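Local atomic coordinates of phosphoacetylglucosamine mutase (Aspergillus lentulus, PDB entry 5O9X), a protein that interconverts the 6-phosphate and 1-phosphate of N-acetylglucosamine, probably by way of a bisphosphorylated sugar intermediate. Residues A[333-338]-A[357-362]. The protein carries 1 engineered substitution. Sequence-based numbering, arbitrary orientation.
With G16 (1,6-di-O-phosphono-alpha-D-glucopyranose), chain B.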
# COMPACT_ATOMS: atom_id res chain seq x y z
N GLY A 333 16.41 7.69 -6.61
CA GLY A 333 15.91 8.64 -5.65
C GLY A 333 14.98 7.88 -4.68
O GLY A 333 14.37 6.85 -5.05
N VAL A 334 14.86 8.42 -3.45
CA VAL A 334 13.95 7.83 -2.45
C VAL A 334 12.78 8.78 -2.10
O VAL A 334 13.00 9.92 -1.65
CB VAL A 334 14.70 7.42 -1.18
CG1 VAL A 334 13.74 6.68 -0.17
CG2 VAL A 334 15.97 6.56 -1.55
N VAL A 335 11.55 8.28 -2.24
CA VAL A 335 10.37 9.08 -1.90
C VAL A 335 9.91 8.62 -0.52
O VAL A 335 9.83 7.41 -0.29
CB VAL A 335 9.27 8.85 -2.94
CG1 VAL A 335 8.02 9.67 -2.61
CG2 VAL A 335 9.83 9.35 -4.31
N GLN A 336 9.63 9.61 0.35
CA GLN A 336 9.21 9.36 1.71
C GLN A 336 7.93 10.14 1.98
O GLN A 336 7.49 10.97 1.14
CB GLN A 336 10.32 9.75 2.74
CG GLN A 336 11.67 8.97 2.53
CD GLN A 336 12.55 9.22 3.72
OE1 GLN A 336 12.97 10.36 3.97
NE2 GLN A 336 12.82 8.21 4.47
N THR A 337 7.33 9.90 3.15
CA THR A 337 6.35 10.86 3.70
C THR A 337 6.88 11.40 5.04
O THR A 337 7.92 10.96 5.54
CB THR A 337 4.92 10.30 3.82
OG1 THR A 337 4.84 9.33 4.92
CG2 THR A 337 4.58 9.50 2.51
N ALA A 338 6.09 12.28 5.66
CA ALA A 338 6.49 12.96 6.89
C ALA A 338 6.52 11.95 8.06
O ALA A 338 7.19 12.24 9.04
CB ALA A 338 5.52 14.13 7.15
N VAL A 357 12.55 12.89 -1.53
CA VAL A 357 11.45 13.82 -1.79
C VAL A 357 10.40 13.40 -0.74
O VAL A 357 10.24 12.21 -0.48
CB VAL A 357 10.89 13.59 -3.21
CG1 VAL A 357 9.68 14.50 -3.49
CG2 VAL A 357 12.02 13.88 -4.21
N CYS A 358 9.70 14.37 -0.12
CA CYS A 358 8.66 14.04 0.84
C CYS A 358 7.35 14.38 0.18
O CYS A 358 7.20 15.48 -0.37
CB CYS A 358 8.90 14.87 2.15
SG CYS A 358 7.73 14.41 3.46
N THR A 359 6.40 13.46 0.17
CA THR A 359 5.09 13.69 -0.44
C THR A 359 3.98 13.51 0.59
O THR A 359 4.24 13.08 1.73
CB THR A 359 4.76 12.73 -1.63
OG1 THR A 359 4.49 11.41 -1.13
CG2 THR A 359 5.92 12.65 -2.67
N ASN A 360 2.76 13.83 0.20
CA ASN A 360 1.57 13.52 1.04
C ASN A 360 1.46 12.01 1.31
O ASN A 360 1.96 11.20 0.51
CB ASN A 360 0.26 13.94 0.32
CG ASN A 360 0.06 15.45 0.28
OD1 ASN A 360 0.91 16.24 0.70
ND2 ASN A 360 -1.08 15.86 -0.26
N THR A 361 0.77 11.66 2.39
CA THR A 361 0.43 10.28 2.71
C THR A 361 -0.47 9.70 1.63
O THR A 361 -1.40 10.38 1.11
CB THR A 361 -0.23 10.22 4.09
OG1 THR A 361 0.83 10.28 5.04
CG2 THR A 361 -0.99 8.92 4.33
N GLY A 362 -0.19 8.44 1.29
CA GLY A 362 -1.08 7.70 0.33
C GLY A 362 -0.18 7.31 -0.86
O GLY A 362 0.43 8.18 -1.52
C1 G16 B . -3.90 3.36 3.33
C2 G16 B . -3.07 3.97 2.21
C3 G16 B . -1.65 4.34 2.73
C4 G16 B . -1.65 5.26 3.94
C5 G16 B . -2.49 4.60 5.03
C6 G16 B . -2.84 5.50 6.19
O1 G16 B . -3.28 2.15 3.77
O2 G16 B . -2.97 3.12 1.02
O3 G16 B . -0.94 4.83 1.66
O4 G16 B . -0.31 5.53 4.53
O5 G16 B . -3.82 4.28 4.56
O6 G16 B . -3.61 6.65 5.63
P G16 B . -4.23 7.74 6.66
O1P G16 B . -3.10 8.22 7.61
O2P G16 B . -5.31 7.03 7.51
O3P G16 B . -4.91 8.85 5.84
P' G16 B . -4.03 0.69 3.71
O1X G16 B . -4.93 0.68 2.44
O2X G16 B . -5.00 0.64 4.94
O3X G16 B . -3.00 -0.37 3.89
O HOH W 1 2.52 8.03 5.00
O HOH W 2 3.63 13.54 4.35
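The carbonyl oxygen of Val357 receives the backbone N of Gln336 at 2.8 Å, almost in line with its C=O bond, and the CA of Val335 also lies against it. The other strand repays this at Gln336 O, which accepts Thr359 N at 2.9 Å and is brushed by the CA of Cys358. A third bond, from Val357 N to Val334 O, completes the parallel pairing, in which Val335 faces Val357 and Gln336 faces Cys358. On one face, Val335 turns CG1 anti to its backbone N (chi1 180°) and meets CG2 of Thr359 at 3.6 Å; the branched residues suit an extended strand, and helix 363-370 packs against Thr359 on this face. On the other face the amide of Gln336 reaches polar partners, with OE1 bonded to Thr345 and NE2 to Asp307 and Ser344, so a long polar chain can be buried next to helix 342-350. That helix makes the crossover of a beta-alpha-beta unit in domain III, and strand 356-359 is an edge of its four-stranded sheet. Past the last direct bond the strands part: the SG of Cys358 lies 3.5 Å from Ala338 N, while a water accepts from that N and donates to Thr359 O. Ala338, small enough to sit beside the sulfur, also touches Arg478. Thr337 lays its CB and methyl alongside the carbonyls of Thr359 and Asn360, and a second water joins its OG1 (2.7 Å) to Thr361 OG1. With its hydroxyl beside the backbone N, Thr361 sends its methyl toward the bound glucose 1,6-bisphosphate, CG2 3.5 Å from the sugar's O4. Gly362, at the N-cap of helix 363-370, has backbone angles (phi 120°, psi 125°) at which a CB would jam against Thr361 O; its CA comes within 3.2 Å of the sugar's O3.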